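PDB 5DJS: tetratricopeptide TPR_2 repeat protein from Thermobaculum terrenum, which combines a run of tetratricopeptide repeats with a glycosyltransferase family 41 region of GT-B type and holds uridine-5'-diphosphate in a pocket. Local coordinates for residues Arg112-Leu117 and Ala136-Arg141; Val119-Ser124 and Arg130-Leu135; Thr191-Tyr196 and Glu507-Tyr512. The protein carries 1 engineered substitution. All blocks are in the same frame, centred on the assembly; numbering follows the deposited sequence.

In the fold
From the N terminus the chain first runs through a series of helices that includes the tetratricopeptide repeats, and then reaches the antiparallel pair 111-120 and 129-143. Interaction 1 closes the longer loop of this pair, and interaction 2 is nested inside it, nearer the turn. The two touch, with Leu135 packing against both His114 and Leu117. Interaction 3 opens only after both have closed. It bridges more than 300 residues, bringing the long helix 479-521 back from beyond the second parallel sheet to the edge strand 193-199 of the first. Its centre lies about 31 Å from that of interaction 1, with no direct contact between them.

Interaction 1: residues Arg112-Leu117 and Ala136-Arg141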
loop_
_atom_site.group_PDB
_atom_site.type_symbol
_atom_site.label_atom_id
_atom_site.label_comp_id
_atom_site.label_asym_id
_atom_site.label_seq_id
_atom_site.Cartn_x
_atom_site.Cartn_y
_atom_site.Cartn_z
ATOM N N ARG A 112 -12.819 11.409 0.662
ATOM C CA ARG A 112 -11.914 10.520 -0.093
ATOM C C ARG A 112 -10.739 11.295 -0.678
ATOM O O ARG A 112 -9.624 10.790 -0.710
ATOM C CB ARG A 112 -12.650 9.746 -1.196
ATOM C CG ARG A 112 -13.232 8.417 -0.731
ATOM C CD ARG A 112 -13.836 7.617 -1.876
ATOM N NE ARG A 112 -12.814 7.128 -2.811
ATOM C CZ ARG A 112 -13.055 6.508 -3.971
ATOM N NH1 ARG A 112 -14.303 6.276 -4.386
ATOM N NH2 ARG A 112 -12.035 6.117 -4.734
ATOM N N ALA A 113 -10.996 12.522 -1.128
ATOM C CA ALA A 113 -9.951 13.418 -1.645
ATOM C C ALA A 113 -9.049 13.904 -0.520
ATOM O O ALA A 113 -7.855 14.089 -0.713
ATOM C CB ALA A 113 -10.575 14.608 -2.363
ATOM N N HIS A 114 -9.632 14.102 0.655
ATOM C CA HIS A 114 -8.887 14.495 1.847
ATOM C C HIS A 114 -7.928 13.368 2.275
ATOM O O HIS A 114 -6.784 13.652 2.615
ATOM C CB HIS A 114 -9.873 14.848 2.967
ATOM C CG HIS A 114 -9.307 15.712 4.053
ATOM N ND1 HIS A 114 -8.175 15.386 4.771
ATOM C CD2 HIS A 114 -9.757 16.873 4.578
ATOM C CE1 HIS A 114 -7.938 16.324 5.668
ATOM N NE2 HIS A 114 -8.884 17.235 5.575
ATOM N N SER A 115 -8.386 12.109 2.250
ATOM C CA SER A 115 -7.507 10.940 2.475
ATOM C C SER A 115 -6.411 10.890 1.417
ATOM O O SER A 115 -5.216 10.866 1.740
ATOM C CB SER A 115 -8.269 9.609 2.391
ATOM O OG SER A 115 -9.137 9.412 3.478
ATOM N N GLY A 116 -6.841 10.863 0.154
ATOM C CA GLY A 116 -5.942 10.775 -0.992
ATOM C C GLY A 116 -4.818 11.781 -0.895
ATOM O O GLY A 116 -3.653 11.442 -1.107
ATOM N N LEU A 117 -5.178 13.016 -0.549
ATOM C CA LEU A 117 -4.203 14.082 -0.318
ATOM C C LEU A 117 -3.239 13.698 0.807
ATOM O O LEU A 117 -2.024 13.749 0.615
ATOM C CB LEU A 117 -4.918 15.406 -0.010
ATOM C CG LEU A 117 -4.056 16.629 0.304
ATOM C CD1 LEU A 117 -3.147 16.981 -0.861
ATOM C CD2 LEU A 117 -4.942 17.806 0.661
ATOM N N ALA A 136 -4.069 14.872 8.848
ATOM C CA ALA A 136 -4.742 13.622 9.250
ATOM C C ALA A 136 -5.769 13.876 10.349
ATOM O O ALA A 136 -6.927 13.448 10.246
ATOM C CB ALA A 136 -3.728 12.607 9.727
ATOM N N LEU A 137 -5.316 14.577 11.391
ATOM C CA LEU A 137 -6.175 15.043 12.464
ATOM C C LEU A 137 -7.366 15.820 11.913
ATOM O O LEU A 137 -8.506 15.571 12.309
ATOM C CB LEU A 137 -5.393 15.945 13.416
ATOM C CG LEU A 137 -4.324 15.310 14.291
ATOM C CD1 LEU A 137 -3.533 16.382 15.017
ATOM C CD2 LEU A 137 -4.932 14.339 15.285
ATOM N N ASP A 138 -7.092 16.751 10.998
ATOM C CA ASP A 138 -8.146 17.563 10.363
ATOM C C ASP A 138 -9.220 16.673 9.767
ATOM O O ASP A 138 -10.386 16.908 9.983
ATOM C CB ASP A 138 -7.571 18.492 9.281
ATOM C CG ASP A 138 -8.466 19.698 8.995
ATOM O OD1 ASP A 138 -9.336 19.623 8.105
ATOM O OD2 ASP A 138 -8.273 20.743 9.647
ATOM N N TRP A 139 -8.801 15.632 9.050
ATOM C CA TRP A 139 -9.708 14.640 8.466
ATOM C C TRP A 139 -10.564 13.981 9.530
ATOM O O TRP A 139 -11.787 13.941 9.413
ATOM C CB TRP A 139 -8.892 13.564 7.735
ATOM C CG TRP A 139 -9.666 12.472 7.082
ATOM C CD1 TRP A 139 -10.195 12.476 5.838
ATOM C CD2 TRP A 139 -9.946 11.192 7.632
ATOM N NE1 TRP A 139 -10.802 11.274 5.560
ATOM C CE2 TRP A 139 -10.668 10.465 6.655
ATOM C CE3 TRP A 139 -9.663 10.581 8.863
ATOM C CZ2 TRP A 139 -11.112 9.159 6.870
ATOM C CZ3 TRP A 139 -10.098 9.266 9.073
ATOM C CH2 TRP A 139 -10.818 8.578 8.083
ATOM N N ALA A 140 -9.894 13.463 10.557
ATOM C CA ALA A 140 -10.534 12.708 11.631
ATOM C C ALA A 140 -11.579 13.547 12.318
ATOM O O ALA A 140 -12.719 13.106 12.494
ATOM C CB ALA A 140 -9.496 12.248 12.648
ATOM N N ARG A 141 -11.183 14.755 12.697
ATOM C CA ARG A 141 -12.091 15.712 13.342
ATOM C C ARG A 141 -13.364 15.943 12.524
ATOM O O ARG A 141 -14.446 16.036 13.087
ATOM C CB ARG A 141 -11.372 17.041 13.589
ATOM C CG ARG A 141 -11.978 17.895 14.689
ATOM C CD ARG A 141 -11.493 19.337 14.613
ATOM N NE ARG A 141 -11.756 19.920 13.282
ATOM C CZ ARG A 141 -10.838 20.358 12.410
ATOM N NH1 ARG A 141 -9.532 20.346 12.688
ATOM N NH2 ARG A 141 -11.241 20.834 11.235
#
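Asp138 OD1 lies 3.5 Å from His114 NE2, at the edge of the imidazole and near its plane; this approach is not a hydrogen bond. Each carboxylate oxygen is instead paired with an arginine of the same helix, OD1 with Arg142 NE and OD2 with Arg141 NH1, the latter a salt bridge at 3.3 Å whose hydrogen bonds are weak. A chi1 of -159° swings the imidazole of His114 away from its own backbone N and across to Trp139, whose CA sits over one imidazole face. Trp139 CB is 3.6 Å from His114 ND1, and His114 CB meets the indole edge in its plane, 3.7 Å from Trp139 CD1. The two rings are inclined to each other at 57°. This is the packing of an antiparallel helical hairpin, helices 111-120 and 129-143, in which the axes of 112-117 and 136-141 pass 10.1 Å apart at 161°; helix 93-106 also packs on the first helix, through Leu104. Ser115 OG comes within 3.3 Å of Trp139 NE1 at an angle too poor for a hydrogen bond. The indole N-H instead bonds to His111 O, to which Ser115 OG also makes a weak bond. His247 and Tyr143 meet the indole edge-to-face.

Interaction 2: residues Val119-Ser124 and Arg130-Leu135; sequences VALHYS and RARHIL
Arg132 starts toward Leu121 with CG anti to its own carbonyl carbon (chi1 -64°) and then runs extended from CG to NE, which carries its guanidinium across to the backbone of Leu121-Ser124. His122 likewise has its ring anti to the carbonyl carbon (chi1 -62°), and this brings the imidazole obliquely across the arginine chain, with His122 CE1 3.9 Å from Arg132 CD. NH2 of Arg132 makes two weak hydrogen bonds, to Leu121 O at 3.1 Å and to Ser124 O at 3.3 Å. The Ser124 oxygen lies at the guanidinium edge near its plane, whereas the Leu121 oxygen is met obliquely and also accepts Ser124 N. His122 CA rests over one face of the guanidinium, 3.5 Å from NH2 of Arg132. The two flat groups are inclined at 41°, with His122 ND1 3.7 Å from Arg132 NH1.

The contact lies toward the C-terminal part of helix 111-120, in the helical hairpin it makes with helix 129-143, and Arg132 of the second helix bridges two carbonyls of 121-124 through its weak bonds. Nearer the backbone of Arg132, its aliphatic CG packs on Leu121 CB at 4.1 Å. Separately, the methyls Leu121 CD2 and Leu135 CD2 meet at 4.0 Å. Tyr118 and His122 meet edge-to-face, and Tyr118 also touches Arg132 and Leu135. A long, weak ion pair links Arg132 NH1 to Asp442. The site lies near the UDP pocket: the His122 side chain is about 11 Å from the bound UDP, and the neighbouring Tyr123 OH bonds to Arg338, a residue of that pocket.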
loop_
_atom_site.group_PDB
_atom_site.type_symbol
_atom_site.label_atom_id
_atom_site.label_comp_id
_atom_site.label_asym_id
_atom_site.label_seq_id
_atom_site.Cartn_x
_atom_site.Cartn_y
_atom_site.Cartn_z
ATOM N N VAL A 119 -2.452 10.699 1.944
ATOM C CA VAL A 119 -1.606 9.644 1.377
ATOM C C VAL A 119 -0.542 10.228 0.449
ATOM O O VAL A 119 0.644 9.946 0.606
ATOM C CB VAL A 119 -2.447 8.616 0.594
ATOM C CG1 VAL A 119 -1.577 7.707 -0.272
ATOM C CG2 VAL A 119 -3.275 7.794 1.563
ATOM N N ALA A 120 -0.985 11.052 -0.500
ATOM C CA ALA A 120 -0.117 11.628 -1.531
ATOM C C ALA A 120 1.097 12.358 -0.968
ATOM O O ALA A 120 2.182 12.281 -1.547
ATOM C CB ALA A 120 -0.911 12.565 -2.427
ATOM N N LEU A 121 0.915 13.052 0.158
ATOM C CA LEU A 121 2.007 13.782 0.823
ATOM C C LEU A 121 3.217 12.902 1.182
ATOM O O LEU A 121 4.340 13.385 1.245
ATOM C CB LEU A 121 1.484 14.512 2.081
ATOM C CG LEU A 121 1.027 15.970 1.943
ATOM C CD1 LEU A 121 0.061 16.194 0.796
ATOM C CD2 LEU A 121 0.415 16.455 3.250
ATOM N N HIS A 122 2.994 11.613 1.403
ATOM C CA HIS A 122 4.084 10.696 1.778
ATOM C C HIS A 122 5.068 10.415 0.635
ATOM O O HIS A 122 6.221 10.049 0.888
ATOM C CB HIS A 122 3.513 9.398 2.359
ATOM C CG HIS A 122 2.722 9.615 3.613
ATOM N ND1 HIS A 122 3.303 9.635 4.861
ATOM C CD2 HIS A 122 1.408 9.872 3.804
ATOM C CE1 HIS A 122 2.378 9.874 5.770
ATOM N NE2 HIS A 122 1.218 10.023 5.156
ATOM N N TYR A 123 4.619 10.631 -0.606
ATOM C CA TYR A 123 5.467 10.510 -1.794
ATOM C C TYR A 123 6.318 11.735 -2.087
ATOM O O TYR A 123 7.053 11.722 -3.065
ATOM C CB TYR A 123 4.616 10.246 -3.024
ATOM C CG TYR A 123 3.729 9.043 -2.907
ATOM C CD1 TYR A 123 4.265 7.773 -2.677
ATOM C CD2 TYR A 123 2.354 9.162 -3.026
ATOM C CE1 TYR A 123 3.446 6.660 -2.571
ATOM C CE2 TYR A 123 1.530 8.056 -2.920
ATOM C CZ TYR A 123 2.083 6.809 -2.688
ATOM O OH TYR A 123 1.264 5.710 -2.588
ATOM N N SER A 124 6.233 12.785 -1.264
ATOM C CA SER A 124 6.964 14.032 -1.517
ATOM C C SER A 124 7.753 14.487 -0.299
ATOM O O SER A 124 7.217 14.538 0.812
ATOM C CB SER A 124 5.982 15.120 -1.906
ATOM O OG SER A 124 6.614 16.384 -1.898
ATOM N N ARG A 130 5.067 17.149 10.601
ATOM C CA ARG A 130 4.089 18.038 11.225
ATOM C C ARG A 130 2.914 18.346 10.291
ATOM O O ARG A 130 1.767 18.372 10.734
ATOM C CB ARG A 130 4.761 19.340 11.704
ATOM C CG ARG A 130 3.993 20.073 12.799
ATOM C CD ARG A 130 4.815 21.162 13.493
ATOM N NE ARG A 130 5.428 20.708 14.752
ATOM C CZ ARG A 130 6.027 21.499 15.651
ATOM N NH1 ARG A 130 6.118 22.818 15.468
ATOM N NH2 ARG A 130 6.546 20.962 16.757
ATOM N N ALA A 131 3.199 18.565 9.007
ATOM C CA ALA A 131 2.160 18.879 8.015
ATOM C C ALA A 131 1.220 17.714 7.765
ATOM O O ALA A 131 0.009 17.905 7.651
ATOM C CB ALA A 131 2.791 19.318 6.705
ATOM N N ARG A 132 1.780 16.512 7.682
ATOM C CA ARG A 132 0.997 15.294 7.428
ATOM C C ARG A 132 0.080 14.979 8.597
ATOM O O ARG A 132 -1.102 14.711 8.406
ATOM C CB ARG A 132 1.924 14.098 7.216
ATOM C CG ARG A 132 2.810 14.205 5.997
ATOM C CD ARG A 132 4.052 13.351 6.143
ATOM N NE ARG A 132 4.813 13.362 4.906
ATOM C CZ ARG A 132 5.862 12.596 4.647
ATOM N NH1 ARG A 132 6.316 11.720 5.547
ATOM N NH2 ARG A 132 6.465 12.707 3.466
ATOM N N HIS A 133 0.663 14.995 9.794
ATOM C CA HIS A 133 -0.033 14.822 11.070
ATOM C C HIS A 133 -1.281 15.717 11.189
ATOM O O HIS A 133 -2.387 15.233 11.470
ATOM C CB HIS A 133 0.970 15.139 12.183
ATOM C CG HIS A 133 0.413 15.062 13.567
ATOM N ND1 HIS A 133 -0.301 13.976 14.027
ATOM C CD2 HIS A 133 0.517 15.916 14.611
ATOM C CE1 HIS A 133 -0.631 14.173 15.291
ATOM N NE2 HIS A 133 -0.149 15.343 15.670
ATOM N N ILE A 134 -1.082 17.013 10.951
ATOM C CA ILE A 134 -2.149 18.015 11.027
ATOM C C ILE A 134 -3.279 17.712 10.048
ATOM O O ILE A 134 -4.463 17.724 10.416
ATOM C CB ILE A 134 -1.586 19.441 10.810
ATOM C CG1 ILE A 134 -0.927 19.919 12.113
ATOM C CG2 ILE A 134 -2.677 20.421 10.387
ATOM C CD1 ILE A 134 -0.011 21.111 11.950
ATOM N N LEU A 135 -2.917 17.434 8.804
ATOM C CA LEU A 135 -3.924 17.095 7.810
ATOM C C LEU A 135 -4.719 15.839 8.203
ATOM O O LEU A 135 -5.908 15.758 7.930
ATOM C CB LEU A 135 -3.284 16.926 6.434
ATOM C CG LEU A 135 -4.243 16.740 5.260
ATOM C CD1 LEU A 135 -5.017 18.025 4.980
ATOM C CD2 LEU A 135 -3.474 16.296 4.029
#

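Interaction 3: residues Thr191-Tyr196 and Glu507-Tyr512; sequences TAYEVY and ELEDAY
Tyr193 OH donates a hydrogen bond to the backbone oxygen Glu509 O; the OH-O distance is 2.6 Å, but the bond is weak. Around this bond the Glu509 side chain crosses the phenol obliquely near CE2, with Glu509 CG 3.4 Å and Glu509 CB 3.5 Å from Tyr193 CE2. Extended beyond CG, the glutamate brings its carboxylate close to the CD2-CE2 side of the ring, with Glu509 OE2 3.7 Å from Tyr193 CD2 and the two planes only 16° apart. Tyr193 CE1, on the other side of CZ, packs on Tyr512 CB at 4.2 Å and lies at the edge of the Tyr512 ring, near its plane.

Strand 193-199 is an outermost strand of the first six-stranded parallel sheet, and helix 479-521 is the long C-terminal helix that follows the second. Two such Rossmann-like sheets, with a C-terminal helix returning to the first, are characteristic of the GT-B fold. Here strand 193-196 and helix 507-512 run nearly perpendicular, at 96°, with axes 11.8 Å apart, and the gap is bridged by Tyr193 from the strand and by Glu509 and Tyr512 from the helix.

A second shell surrounds these partners. Glu509 OE2 accepts hydrogen bonds from His188 ND1 and the backbone N of Asp189, which pins the carboxylate to the loop between helix 176-187 and the strand. Arg513 NE adds a weak bond to the Tyr193 hydroxyl, and the ring of Tyr193 also rests on Leu163 and Ile165 of the adjacent strand. Tyr512 reaches further across the sheet: its hydroxyl is hydrogen-bonded to that of Tyr167, its side chain touches Ile165, Ile240 and Val242, and Leu508 CG of the preceding helical turn lies 3.7 Å above one face of the Tyr512 ring.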
loop_
_atom_site.group_PDB
_atom_site.type_symbol
_atom_site.label_atom_id
_atom_site.label_comp_id
_atom_site.label_asym_id
_atom_site.label_seq_id
_atom_site.Cartn_x
_atom_site.Cartn_y
_atom_site.Cartn_z
ATOM N N THR A 191 -7.320 -22.256 19.858
ATOM C CA THR A 191 -7.668 -22.444 21.278
ATOM C C THR A 191 -7.980 -21.075 21.917
ATOM O O THR A 191 -8.941 -20.944 22.685
ATOM C CB THR A 191 -6.565 -23.180 22.104
ATOM O OG1 THR A 191 -5.364 -22.397 22.152
ATOM C CG2 THR A 191 -6.250 -24.583 21.526
ATOM N N ALA A 192 -7.184 -20.063 21.551
ATOM C CA ALA A 192 -7.235 -18.725 22.160
ATOM C C ALA A 192 -7.821 -17.600 21.272
ATOM O O ALA A 192 -8.096 -16.512 21.787
ATOM C CB ALA A 192 -5.840 -18.333 22.635
ATOM N N TYR A 193 -7.999 -17.847 19.967
ATOM C CA TYR A 193 -8.462 -16.817 19.025
ATOM C C TYR A 193 -9.409 -17.387 17.976
ATOM O O TYR A 193 -9.320 -18.551 17.630
ATOM C CB TYR A 193 -7.273 -16.147 18.327
ATOM C CG TYR A 193 -6.332 -15.453 19.283
ATOM C CD1 TYR A 193 -6.592 -14.165 19.725
ATOM C CD2 TYR A 193 -5.196 -16.105 19.775
ATOM C CE1 TYR A 193 -5.743 -13.526 20.622
ATOM C CE2 TYR A 193 -4.339 -15.481 20.679
ATOM C CZ TYR A 193 -4.613 -14.192 21.099
ATOM O OH TYR A 193 -3.771 -13.572 21.995
ATOM N N GLU A 194 -10.324 -16.562 17.481
ATOM C CA GLU A 194 -11.218 -16.956 16.391
ATOM C C GLU A 194 -11.241 -15.871 15.319
ATOM O O GLU A 194 -11.321 -14.686 15.637
ATOM C CB GLU A 194 -12.628 -17.197 16.915
ATOM C CG GLU A 194 -13.568 -17.753 15.853
ATOM C CD GLU A 194 -14.952 -17.990 16.377
ATOM O OE1 GLU A 194 -15.286 -17.478 17.485
ATOM O OE2 GLU A 194 -15.729 -18.678 15.674
ATOM N N VAL A 195 -11.229 -16.286 14.057
ATOM C CA VAL A 195 -10.920 -15.382 12.951
ATOM C C VAL A 195 -12.130 -15.097 12.051
ATOM O O VAL A 195 -12.608 -15.978 11.318
ATOM C CB VAL A 195 -9.726 -15.916 12.120
ATOM C CG1 VAL A 195 -9.423 -14.994 10.947
ATOM C CG2 VAL A 195 -8.478 -16.052 12.991
ATOM N N TYR A 196 -12.592 -13.846 12.129
ATOM C CA TYR A 196 -13.600 -13.278 11.239
ATOM C C TYR A 196 -12.873 -12.402 10.226
ATOM O O TYR A 196 -11.970 -11.650 10.587
ATOM C CB TYR A 196 -14.587 -12.408 12.035
ATOM C CG TYR A 196 -15.547 -13.175 12.937
ATOM C CD1 TYR A 196 -15.084 -13.889 14.045
ATOM C CD2 TYR A 196 -16.923 -13.171 12.694
ATOM C CE1 TYR A 196 -15.954 -14.587 14.870
ATOM C CE2 TYR A 196 -17.799 -13.870 13.516
ATOM C CZ TYR A 196 -17.307 -14.578 14.603
ATOM O OH TYR A 196 -18.151 -15.281 15.434
ATOM N N GLU A 507 3.870 -13.687 18.295
ATOM C CA GLU A 507 4.239 -12.348 18.804
ATOM C C GLU A 507 3.097 -11.305 18.677
ATOM O O GLU A 507 2.941 -10.423 19.543
ATOM C CB GLU A 507 5.520 -11.847 18.126
ATOM C CG GLU A 507 6.793 -12.305 18.810
ATOM C CD GLU A 507 7.164 -11.419 19.989
ATOM O OE1 GLU A 507 7.200 -10.167 19.827
ATOM O OE2 GLU A 507 7.422 -11.977 21.083
ATOM N N LEU A 508 2.310 -11.427 17.604
ATOM C CA LEU A 508 1.141 -10.578 17.364
ATOM C C LEU A 508 0.012 -10.915 18.346
ATOM O O LEU A 508 -0.556 -10.037 18.999
ATOM C CB LEU A 508 0.667 -10.751 15.911
ATOM C CG LEU A 508 -0.558 -9.978 15.420
ATOM C CD1 LEU A 508 -0.219 -8.499 15.315
ATOM C CD2 LEU A 508 -1.041 -10.534 14.086
ATOM N N GLU A 509 -0.307 -12.199 18.436
ATOM C CA GLU A 509 -1.234 -12.718 19.455
ATOM C C GLU A 509 -0.861 -12.290 20.873
ATOM O O GLU A 509 -1.734 -11.972 21.670
ATOM C CB GLU A 509 -1.288 -14.240 19.385
ATOM C CG GLU A 509 -2.083 -14.764 18.199
ATOM C CD GLU A 509 -1.930 -16.264 18.005
ATOM O OE1 GLU A 509 -1.099 -16.894 18.699
ATOM O OE2 GLU A 509 -2.649 -16.827 17.153
ATOM N N ASP A 510 0.433 -12.279 21.177
ATOM C CA ASP A 510 0.924 -11.743 22.450
ATOM C C ASP A 510 0.534 -10.261 22.601
ATOM O O ASP A 510 0.148 -9.840 23.685
ATOM C CB ASP A 510 2.450 -11.904 22.573
ATOM C CG ASP A 510 2.888 -12.185 23.987
ATOM O OD1 ASP A 510 2.686 -13.341 24.423
ATOM O OD2 ASP A 510 3.427 -11.265 24.651
ATOM N N ALA A 511 0.637 -9.491 21.511
ATOM C CA ALA A 511 0.224 -8.075 21.500
ATOM C C ALA A 511 -1.294 -7.882 21.614
ATOM O O ALA A 511 -1.745 -7.045 22.405
ATOM C CB ALA A 511 0.752 -7.365 20.264
ATOM N N TYR A 512 -2.072 -8.645 20.835
ATOM C CA TYR A 512 -3.545 -8.669 20.974
ATOM C C TYR A 512 -4.000 -8.990 22.407
ATOM O O TYR A 512 -4.949 -8.394 22.910
ATOM C CB TYR A 512 -4.190 -9.710 20.043
ATOM C CG TYR A 512 -4.159 -9.443 18.545
ATOM C CD1 TYR A 512 -4.013 -8.148 18.013
ATOM C CD2 TYR A 512 -4.319 -10.503 17.647
ATOM C CE1 TYR A 512 -3.994 -7.935 16.638
ATOM C CE2 TYR A 512 -4.309 -10.301 16.276
ATOM C CZ TYR A 512 -4.151 -9.019 15.770
ATOM O OH TYR A 512 -4.140 -8.838 14.403
#